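Local coordinates for protein toluene, o-xylene monooxygenase oxygenase subunit (Pseudomonas stutzeri, PDB 2INC) that probably serves as an all-helical subunit of the multicomponent oxygenase that hydroxylates toluene and o-xylene with molecular oxygen, at residues V223-L228 / K311-Y316; K6-L11 / Y21-T26; Q48-K53 / S132-Q137. One frame throughout, in Å; residues are numbered along the deposited sequence.

In the fold
The N-terminal arm of this mainly helical, strand-free chain makes its turn first: contact 2 brings residues 6-11 back onto the short helix 20-25, closing a tight loop at the edge of the fold. Contact 3 comes next, fastening helix 46-56 to the last turns of helix 121-138 and closing a much longer loop. Contact 1 joins helix 208-237 to the second half of helix 303-319, so that the C-terminal part of the chain is laid back on the bundle. The three loops follow one another in series, none nesting or crossing. Contacts 1 and 2 lie on opposite sides of the chain's centre, their own centres about 37 Å apart.

Contact 1 (V223-L228 / K311-Y316); sequences VEEALL and KSASRY
Glu225 lays the middle of its side chain against Ala313 and Ser314, and this one residue carries the whole contact from the side of helix 208-237. The close part is van der Waals contact, with no polar pairing across it. The CG atom of Glu225 lies 3.8 Å from CB of Ala313 and 3.9 Å from the backbone N of Ser314, an approach made possible by two small residues: the CA atoms of Glu225 and Ser314 are 6.6 Å apart. Rotation about its CB-CG bond (chi2 -48°) folds the glutamate chain and carries the carboxylate over the alanine methyl, with OE1 of Glu225 3.5 Å from CB of Ala313. The charge is answered elsewhere, through salt bridges from OE2 to Lys251 and Arg258, and these probably hold the carboxylate in its bent pose. The serine hydroxyl likewise turns back to its own helix, bonding to the carbonyl of Ala310. The looser side lies beyond Ala313, which is partly exposed, and Ser312 and Tyr316 face solvent. Around this joint, helix 241-268 supplies the two cations, while helix 274-299 touches both partners, with Tyr296 against Ala226 and Ile293 against Ser314.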
loop_
_atom_site.group_PDB
_atom_site.type_symbol
_atom_site.label_atom_id
_atom_site.label_comp_id
_atom_site.label_asym_id
_atom_site.label_seq_id
_atom_site.Cartn_x
_atom_site.Cartn_y
_atom_site.Cartn_z
ATOM N N VAL B 223 -24.689 -24.135 20.105
ATOM C CA VAL B 223 -23.405 -24.661 19.596
ATOM C C VAL B 223 -22.218 -24.021 20.327
ATOM O O VAL B 223 -21.258 -24.694 20.741
ATOM C CB VAL B 223 -23.262 -24.424 18.078
ATOM C CG1 VAL B 223 -21.851 -24.835 17.624
ATOM C CG2 VAL B 223 -24.301 -25.219 17.350
ATOM N N GLU B 224 -22.288 -22.707 20.526
ATOM C CA GLU B 224 -21.137 -21.998 21.056
ATOM C C GLU B 224 -20.939 -22.374 22.511
ATOM O O GLU B 224 -19.815 -22.536 22.944
ATOM C CB GLU B 224 -21.306 -20.494 20.888
ATOM C CG GLU B 224 -21.269 -20.101 19.381
ATOM C CD GLU B 224 -22.079 -18.841 19.060
ATOM O OE1 GLU B 224 -22.574 -18.136 20.011
ATOM O OE2 GLU B 224 -22.214 -18.557 17.842
ATOM N N GLU B 225 -22.035 -22.515 23.260
ATOM C CA GLU B 225 -21.923 -22.877 24.686
ATOM C C GLU B 225 -21.471 -24.328 24.885
ATOM O O GLU B 225 -20.583 -24.596 25.685
ATOM C CB GLU B 225 -23.183 -22.494 25.482
ATOM C CG GLU B 225 -23.429 -20.954 25.584
ATOM C CD GLU B 225 -22.206 -20.090 26.004
ATOM O OE1 GLU B 225 -21.535 -20.418 27.020
ATOM O OE2 GLU B 225 -21.921 -19.052 25.334
ATOM N N ALA B 226 -21.989 -25.249 24.094
ATOM C CA ALA B 226 -21.525 -26.623 24.186
ATOM C C ALA B 226 -20.084 -26.820 23.715
ATOM O O ALA B 226 -19.221 -27.351 24.446
ATOM C CB ALA B 226 -22.500 -27.572 23.432
ATOM N N LEU B 227 -19.810 -26.378 22.496
ATOM C CA LEU B 227 -18.572 -26.721 21.823
ATOM C C LEU B 227 -17.459 -25.753 22.100
ATOM O O LEU B 227 -16.307 -26.124 22.041
ATOM C CB LEU B 227 -18.790 -26.817 20.317
ATOM C CG LEU B 227 -19.253 -28.174 19.815
ATOM C CD1 LEU B 227 -20.711 -28.502 20.235
ATOM C CD2 LEU B 227 -19.145 -28.179 18.333
ATOM N N LEU B 228 -17.745 -24.496 22.393
ATOM C CA LEU B 228 -16.613 -23.613 22.633
ATOM C C LEU B 228 -16.463 -23.471 24.137
ATOM O O LEU B 228 -15.407 -23.793 24.689
ATOM C CB LEU B 228 -16.778 -22.248 21.934
ATOM C CG LEU B 228 -17.038 -22.264 20.431
ATOM C CD1 LEU B 228 -17.124 -20.823 19.887
ATOM C CD2 LEU B 228 -15.976 -23.076 19.694
ATOM N N LYS B 311 -27.196 -24.389 29.168
ATOM C CA LYS B 311 -28.584 -23.983 28.994
ATOM C C LYS B 311 -28.844 -22.573 29.427
ATOM O O LYS B 311 -29.526 -21.850 28.702
ATOM C CB LYS B 311 -29.546 -24.922 29.714
ATOM C CG LYS B 311 -29.902 -26.175 28.946
ATOM C CD LYS B 311 -30.949 -27.026 29.701
ATOM C CE LYS B 311 -31.246 -28.284 28.897
ATOM N NZ LYS B 311 -32.256 -29.120 29.627
ATOM N N SER B 312 -28.290 -22.147 30.570
ATOM C CA SER B 312 -28.600 -20.787 31.051
ATOM C C SER B 312 -27.802 -19.710 30.330
ATOM O O SER B 312 -28.265 -18.580 30.203
ATOM C CB SER B 312 -28.431 -20.672 32.579
ATOM O OG SER B 312 -27.102 -20.947 32.939
ATOM N N ALA B 313 -26.592 -20.053 29.890
ATOM C CA ALA B 313 -25.743 -19.107 29.151
ATOM C C ALA B 313 -26.350 -18.806 27.800
ATOM O O ALA B 313 -26.394 -17.663 27.405
ATOM C CB ALA B 313 -24.328 -19.656 28.986
ATOM N N SER B 314 -26.827 -19.830 27.100
ATOM C CA SER B 314 -27.508 -19.623 25.830
ATOM C C SER B 314 -28.869 -18.926 25.973
ATOM O O SER B 314 -29.199 -18.071 25.178
ATOM C CB SER B 314 -27.628 -20.942 25.063
ATOM O OG SER B 314 -28.403 -21.889 25.767
ATOM N N ARG B 315 -29.666 -19.266 26.989
ATOM C CA ARG B 315 -30.918 -18.561 27.212
ATOM C C ARG B 315 -30.628 -17.110 27.536
ATOM O O ARG B 315 -31.366 -16.223 27.103
ATOM C CB ARG B 315 -31.718 -19.207 28.361
ATOM C CG ARG B 315 -32.301 -20.531 27.937
ATOM C CD ARG B 315 -32.826 -21.332 29.106
ATOM N NE ARG B 315 -33.066 -22.703 28.671
ATOM C CZ ARG B 315 -33.331 -23.707 29.497
ATOM N NH1 ARG B 315 -33.387 -23.482 30.806
ATOM N NH2 ARG B 315 -33.539 -24.944 29.019
ATOM N N TYR B 316 -29.537 -16.862 28.257
ATOM C CA TYR B 316 -29.174 -15.492 28.645
ATOM C C TYR B 316 -28.906 -14.529 27.469
ATOM O O TYR B 316 -29.162 -13.324 27.542
ATOM C CB TYR B 316 -27.960 -15.503 29.578
ATOM C CG TYR B 316 -27.755 -14.201 30.292
ATOM C CD1 TYR B 316 -28.717 -13.720 31.175
ATOM C CD2 TYR B 316 -26.609 -13.450 30.090
ATOM C CE1 TYR B 316 -28.526 -12.520 31.851
ATOM C CE2 TYR B 316 -26.408 -12.251 30.744
ATOM C CZ TYR B 316 -27.375 -11.787 31.622
ATOM O OH TYR B 316 -27.198 -10.577 32.292
#

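Contact 2 (K6-L11 / Y21-T26); sequences KTWSHL and YEVVST
Trp8 and Val23 supply the one direct hydrogen bond of this contact. The indole NE1 of Trp8 points at the carbonyl O of Val23 over 3.0 Å, with a fairly straight N-H...O angle of 159°; it meets a lone pair in the carbonyl plane, and the oxygen stays close to the indole plane. A second bond to the same oxygen comes from water 1, which donates to O of Val23 at 2.8 Å and to O of Thr26 at 2.9 Å. The water also pairs with NE2 of His10, bridging the arm and the last turn of the helix.

An edge-on contact, short for carbon and oxygen and not a conventional hydrogen bond, brings CE1 of His10, the carbon between the ring nitrogens, to 2.9 Å from OG1 of Thr26. CG of His10 sits between its backbone N and carbonyl carbon (chi1 66°), which brings this corner of the ring to the hydroxyl. OG1 of Thr26 is itself oriented, donating to O of Glu22 at 2.7 Å.

In the apolar packing, CE2 of Trp8 lies 4.3 Å from CG1 of Val23, the side chains crossing at about a right angle. Leu11 adds van der Waals contact, its CD2 4.0 Å from OG1 of Thr26.

Trp8 makes an edge-to-face contact with an aromatic side chain of another protein's chain, and His10 stacks on a polar side chain of it. The whole is an N-terminal arm folded back on a short helix within a subunit interface, its indole and a bridging water serving carbonyls at the helix's C-terminal end.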
loop_
_atom_site.group_PDB
_atom_site.type_symbol
_atom_site.label_atom_id
_atom_site.label_comp_id
_atom_site.label_asym_id
_atom_site.label_seq_id
_atom_site.Cartn_x
_atom_site.Cartn_y
_atom_site.Cartn_z
ATOM N N LYS B 6 -22.547 16.153 -1.607
ATOM C CA LYS B 6 -21.407 15.834 -0.748
ATOM C C LYS B 6 -21.270 14.340 -0.443
ATOM O O LYS B 6 -20.270 13.923 0.092
ATOM C CB LYS B 6 -21.588 16.524 0.606
ATOM C CG LYS B 6 -21.108 17.969 0.658
ATOM C CD LYS B 6 -21.440 18.576 2.051
ATOM C CE LYS B 6 -20.193 19.214 2.724
ATOM N NZ LYS B 6 -19.474 20.171 1.798
ATOM N N THR B 7 -22.299 13.563 -0.722
ATOM C CA THR B 7 -22.345 12.151 -0.354
ATOM C C THR B 7 -23.309 11.538 -1.342
ATOM O O THR B 7 -23.793 12.256 -2.222
ATOM C CB THR B 7 -22.788 11.949 1.128
ATOM O OG1 THR B 7 -22.719 10.552 1.465
ATOM C CG2 THR B 7 -24.199 12.433 1.363
ATOM N N TRP B 8 -23.598 10.239 -1.232
ATOM C CA TRP B 8 -24.591 9.606 -2.104
ATOM C C TRP B 8 -25.964 10.226 -1.872
ATOM O O TRP B 8 -26.342 10.563 -0.734
ATOM C CB TRP B 8 -24.769 8.121 -1.811
ATOM C CG TRP B 8 -23.572 7.228 -1.955
ATOM C CD1 TRP B 8 -23.152 6.282 -1.046
ATOM C CD2 TRP B 8 -22.706 7.111 -3.083
ATOM N NE1 TRP B 8 -22.066 5.621 -1.524
ATOM C CE2 TRP B 8 -21.762 6.092 -2.777
ATOM C CE3 TRP B 8 -22.628 7.756 -4.329
ATOM C CZ2 TRP B 8 -20.717 5.730 -3.652
ATOM C CZ3 TRP B 8 -21.584 7.390 -5.223
ATOM C CH2 TRP B 8 -20.650 6.372 -4.873
ATOM N N SER B 9 -26.739 10.328 -2.937
ATOM C CA SER B 9 -28.126 10.870 -2.810
ATOM C C SER B 9 -28.976 10.223 -1.692
ATOM O O SER B 9 -29.709 10.932 -1.014
ATOM C CB SER B 9 -28.852 10.872 -4.149
ATOM O OG SER B 9 -28.769 9.575 -4.739
ATOM N N HIS B 10 -28.830 8.915 -1.448
ATOM C CA HIS B 10 -29.623 8.244 -0.421
ATOM C C HIS B 10 -29.171 8.550 1.001
ATOM O O HIS B 10 -29.897 8.242 1.956
ATOM C CB HIS B 10 -29.724 6.705 -0.648
ATOM C CG HIS B 10 -28.420 5.973 -0.503
ATOM N ND1 HIS B 10 -28.088 5.237 0.620
ATOM C CD2 HIS B 10 -27.379 5.837 -1.361
ATOM C CE1 HIS B 10 -26.877 4.722 0.465
ATOM N NE2 HIS B 10 -26.431 5.056 -0.735
ATOM N N LEU B 11 -27.985 9.143 1.145
ATOM C CA LEU B 11 -27.459 9.552 2.442
ATOM C C LEU B 11 -27.445 11.066 2.620
ATOM O O LEU B 11 -27.017 11.568 3.665
ATOM C CB LEU B 11 -26.024 9.038 2.634
ATOM C CG LEU B 11 -25.822 7.522 2.518
ATOM C CD1 LEU B 11 -24.369 7.204 2.523
ATOM C CD2 LEU B 11 -26.537 6.813 3.650
ATOM N N TYR B 21 -18.201 2.773 6.299
ATOM C CA TYR B 21 -19.187 1.708 6.472
ATOM C C TYR B 21 -20.485 2.065 5.737
ATOM O O TYR B 21 -21.030 1.247 4.987
ATOM C CB TYR B 21 -19.425 1.326 7.938
ATOM C CG TYR B 21 -20.600 0.401 8.149
ATOM C CD1 TYR B 21 -20.528 -0.951 7.792
ATOM C CD2 TYR B 21 -21.800 0.884 8.687
ATOM C CE1 TYR B 21 -21.608 -1.787 8.000
ATOM C CE2 TYR B 21 -22.876 0.067 8.894
ATOM C CZ TYR B 21 -22.803 -1.259 8.518
ATOM O OH TYR B 21 -23.885 -2.065 8.730
ATOM N N GLU B 22 -21.030 3.251 6.011
ATOM C CA GLU B 22 -22.249 3.657 5.324
ATOM C C GLU B 22 -22.081 3.809 3.818
ATOM O O GLU B 22 -22.958 3.385 3.039
ATOM C CB GLU B 22 -22.798 4.934 5.942
ATOM C CG GLU B 22 -23.357 4.681 7.332
ATOM C CD GLU B 22 -23.689 5.973 8.057
ATOM O OE1 GLU B 22 -22.774 6.836 8.223
ATOM O OE2 GLU B 22 -24.870 6.103 8.467
ATOM N N VAL B 23 -20.955 4.371 3.397
ATOM C CA VAL B 23 -20.706 4.589 1.975
ATOM C C VAL B 23 -20.733 3.288 1.176
ATOM O O VAL B 23 -21.263 3.269 0.073
ATOM C CB VAL B 23 -19.341 5.277 1.741
ATOM C CG1 VAL B 23 -18.904 5.216 0.246
ATOM C CG2 VAL B 23 -19.416 6.724 2.255
ATOM N N VAL B 24 -20.157 2.222 1.721
ATOM C CA VAL B 24 -20.002 0.982 0.911
ATOM C C VAL B 24 -20.993 -0.120 1.219
ATOM O O VAL B 24 -20.955 -1.171 0.535
ATOM C CB VAL B 24 -18.579 0.395 1.047
ATOM C CG1 VAL B 24 -17.505 1.467 0.733
ATOM C CG2 VAL B 24 -18.338 -0.117 2.490
ATOM N N SER B 25 -21.884 0.096 2.197
ATOM C CA SER B 25 -22.752 -0.986 2.732
ATOM C C SER B 25 -24.239 -0.797 2.576
ATOM O O SER B 25 -24.999 -1.781 2.722
ATOM C CB SER B 25 -22.487 -1.252 4.220
ATOM O OG SER B 25 -21.095 -1.325 4.432
ATOM N N THR B 26 -24.680 0.450 2.359
ATOM C CA THR B 26 -26.096 0.738 2.505
ATOM C C THR B 26 -26.878 0.737 1.191
ATOM O O THR B 26 -26.393 1.220 0.159
ATOM C CB THR B 26 -26.327 2.094 3.240
ATOM O OG1 THR B 26 -25.602 3.121 2.551
ATOM C CG2 THR B 26 -25.763 2.012 4.637
HETATM O O HOH W 1 -24.037 2.904 -0.286
#

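Contact 3 (Q48-K53 / S132-Q137); sequences QTWYKK and SVYIHQ
Tyr51 on helix 46-56 and Gln137 on helix 121-138 mark the closest backbone approach, yet their CA atoms are still 9.7 Å apart, so long aromatic side chains have to span the gap.

Two hydrogen bonds do so. In the first, NE1 of Trp50 donates to OH of Tyr134 over 3.0 Å; the bond is bent, with an N-H...O angle of 143°. Both residues hold CG trans to the backbone N (chi1 -173° and 179°), which directs the two rings at each other from their helices. OH of Tyr134 lies near the indole plane and NE1 of Trp50 near the phenol plane, although the two planes are steeply inclined. Beside the bond, CZ2 of Trp50 reaches CE2 of Tyr134 at 4.1 Å, adding apolar contact.

In the second, OH of Tyr51 donates to the backbone O of Gln137 at 2.7 Å, approaching from above the carbonyl plane and not along a lone pair. This oxygen belongs to the last turn of helix 121-138.

Both phenols have further partners. OH of Tyr134 also bonds to the carbonyl of Trp206, whose ring stands edge-to-face to Trp50 and Tyr134 alike, and OH of Tyr51 is also hydrogen-bonded to a basic side chain of another protein's chain. Each buried hydroxyl is thus held by two bonds, which probably fix its rotation: Tyr134 accepts from the indole while serving a carbonyl, and Tyr51 donates to a helix end while its bond to a basic side chain, if that group is charged, would probably strengthen it as a donor.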
loop_
_atom_site.group_PDB
_atom_site.type_symbol
_atom_site.label_atom_id
_atom_site.label_comp_id
_atom_site.label_asym_id
_atom_site.label_seq_id
_atom_site.Cartn_x
_atom_site.Cartn_y
_atom_site.Cartn_z
ATOM N N GLN B 48 -38.468 -15.876 -8.351
ATOM C CA GLN B 48 -39.274 -14.727 -8.003
ATOM C C GLN B 48 -40.204 -15.150 -6.843
ATOM O O GLN B 48 -40.365 -14.435 -5.870
ATOM C CB GLN B 48 -40.140 -14.298 -9.221
ATOM C CG GLN B 48 -39.397 -14.024 -10.533
ATOM C CD GLN B 48 -39.053 -12.584 -10.631
ATOM O OE1 GLN B 48 -38.872 -11.919 -9.600
ATOM N NE2 GLN B 48 -39.051 -12.044 -11.848
ATOM N N THR B 49 -40.839 -16.307 -6.982
ATOM C CA THR B 49 -41.710 -16.885 -5.939
ATOM C C THR B 49 -41.006 -17.156 -4.621
ATOM O O THR B 49 -41.567 -16.851 -3.533
ATOM C CB THR B 49 -42.330 -18.194 -6.449
ATOM O OG1 THR B 49 -43.142 -17.836 -7.558
ATOM C CG2 THR B 49 -43.243 -18.785 -5.423
ATOM N N TRP B 50 -39.766 -17.659 -4.723
ATOM C CA TRP B 50 -38.951 -17.934 -3.525
ATOM C C TRP B 50 -38.792 -16.627 -2.782
ATOM O O TRP B 50 -39.053 -16.592 -1.588
ATOM C CB TRP B 50 -37.606 -18.473 -3.902
ATOM C CG TRP B 50 -36.851 -18.900 -2.699
ATOM C CD1 TRP B 50 -36.260 -18.081 -1.760
ATOM C CD2 TRP B 50 -36.615 -20.242 -2.272
ATOM N NE1 TRP B 50 -35.632 -18.844 -0.804
ATOM C CE2 TRP B 50 -35.880 -20.169 -1.061
ATOM C CE3 TRP B 50 -36.981 -21.499 -2.777
ATOM C CZ2 TRP B 50 -35.486 -21.293 -0.357
ATOM C CZ3 TRP B 50 -36.600 -22.640 -2.061
ATOM C CH2 TRP B 50 -35.822 -22.525 -0.878
ATOM N N TYR B 51 -38.381 -15.554 -3.455
ATOM C CA TYR B 51 -38.147 -14.284 -2.737
ATOM C C TYR B 51 -39.401 -13.583 -2.234
ATOM O O TYR B 51 -39.386 -12.882 -1.160
ATOM C CB TYR B 51 -37.328 -13.285 -3.561
ATOM C CG TYR B 51 -35.832 -13.541 -3.465
ATOM C CD1 TYR B 51 -35.283 -14.673 -4.066
ATOM C CD2 TYR B 51 -34.997 -12.747 -2.693
ATOM C CE1 TYR B 51 -33.884 -14.965 -3.957
ATOM C CE2 TYR B 51 -33.585 -13.037 -2.610
ATOM C CZ TYR B 51 -33.067 -14.152 -3.246
ATOM O OH TYR B 51 -31.703 -14.480 -3.177
ATOM N N LYS B 52 -40.487 -13.681 -2.996
ATOM C CA LYS B 52 -41.750 -13.124 -2.480
ATOM C C LYS B 52 -42.228 -13.872 -1.261
ATOM O O LYS B 52 -42.684 -13.265 -0.309
ATOM C CB LYS B 52 -42.823 -13.126 -3.561
ATOM C CG LYS B 52 -42.400 -12.217 -4.738
ATOM C CD LYS B 52 -43.576 -12.022 -5.703
ATOM C CE LYS B 52 -43.906 -13.321 -6.380
ATOM N NZ LYS B 52 -44.898 -13.040 -7.466
ATOM N N LYS B 53 -42.100 -15.194 -1.270
ATOM C CA LYS B 53 -42.586 -15.953 -0.125
ATOM C C LYS B 53 -41.673 -15.805 1.110
ATOM O O LYS B 53 -42.199 -15.624 2.210
ATOM C CB LYS B 53 -42.802 -17.416 -0.502
ATOM C CG LYS B 53 -43.222 -18.304 0.652
ATOM C CD LYS B 53 -43.740 -19.632 0.111
ATOM C CE LYS B 53 -44.078 -20.635 1.237
ATOM N NZ LYS B 53 -45.288 -20.198 2.005
ATOM N N SER B 132 -25.646 -19.586 7.800
ATOM C CA SER B 132 -25.456 -18.151 7.692
ATOM C C SER B 132 -25.343 -17.631 6.254
ATOM O O SER B 132 -25.716 -16.470 5.974
ATOM C CB SER B 132 -24.250 -17.676 8.557
ATOM O OG SER B 132 -23.064 -18.294 8.064
ATOM N N VAL B 133 -24.910 -18.481 5.312
ATOM C CA VAL B 133 -24.796 -18.018 3.939
ATOM C C VAL B 133 -26.193 -18.084 3.283
ATOM O O VAL B 133 -26.454 -17.397 2.292
ATOM C CB VAL B 133 -23.723 -18.830 3.119
ATOM C CG1 VAL B 133 -24.285 -20.057 2.585
ATOM C CG2 VAL B 133 -23.034 -17.941 2.041
ATOM N N TYR B 134 -27.083 -18.901 3.843
ATOM C CA TYR B 134 -28.493 -18.784 3.427
ATOM C C TYR B 134 -29.104 -17.477 3.915
ATOM O O TYR B 134 -29.734 -16.753 3.109
ATOM C CB TYR B 134 -29.342 -20.017 3.746
ATOM C CG TYR B 134 -30.755 -19.757 3.297
ATOM C CD1 TYR B 134 -31.758 -19.413 4.240
ATOM C CD2 TYR B 134 -31.068 -19.710 1.949
ATOM C CE1 TYR B 134 -33.060 -19.121 3.811
ATOM C CE2 TYR B 134 -32.404 -19.396 1.510
ATOM C CZ TYR B 134 -33.353 -19.111 2.463
ATOM O OH TYR B 134 -34.642 -18.793 2.019
ATOM N N ILE B 135 -28.851 -17.090 5.157
ATOM C CA ILE B 135 -29.353 -15.751 5.632
ATOM C C ILE B 135 -28.879 -14.629 4.701
ATOM O O ILE B 135 -29.660 -13.738 4.311
ATOM C CB ILE B 135 -28.966 -15.506 7.103
ATOM C CG1 ILE B 135 -29.658 -16.594 7.938
ATOM C CG2 ILE B 135 -29.295 -14.034 7.611
ATOM C CD1 ILE B 135 -29.224 -16.791 9.434
ATOM N N HIS B 136 -27.597 -14.661 4.355
ATOM C CA HIS B 136 -27.021 -13.706 3.404
ATOM C C HIS B 136 -27.953 -13.445 2.246
ATOM O O HIS B 136 -28.249 -12.295 1.938
ATOM C CB HIS B 136 -25.671 -14.252 2.893
ATOM C CG HIS B 136 -25.109 -13.497 1.734
ATOM N ND1 HIS B 136 -23.892 -12.860 1.790
ATOM C CD2 HIS B 136 -25.608 -13.252 0.500
ATOM C CE1 HIS B 136 -23.647 -12.289 0.619
ATOM N NE2 HIS B 136 -24.678 -12.506 -0.175
ATOM N N GLN B 137 -28.368 -14.507 1.554
ATOM C CA GLN B 137 -28.966 -14.362 0.238
ATOM C C GLN B 137 -30.484 -14.038 0.305
ATOM O O GLN B 137 -31.080 -13.628 -0.696
ATOM C CB GLN B 137 -28.668 -15.610 -0.610
ATOM C CG GLN B 137 -29.343 -16.857 -0.151
ATOM C CD GLN B 137 -28.644 -18.107 -0.691
ATOM O OE1 GLN B 137 -27.627 -18.602 -0.144
ATOM N NE2 GLN B 137 -29.168 -18.616 -1.716
#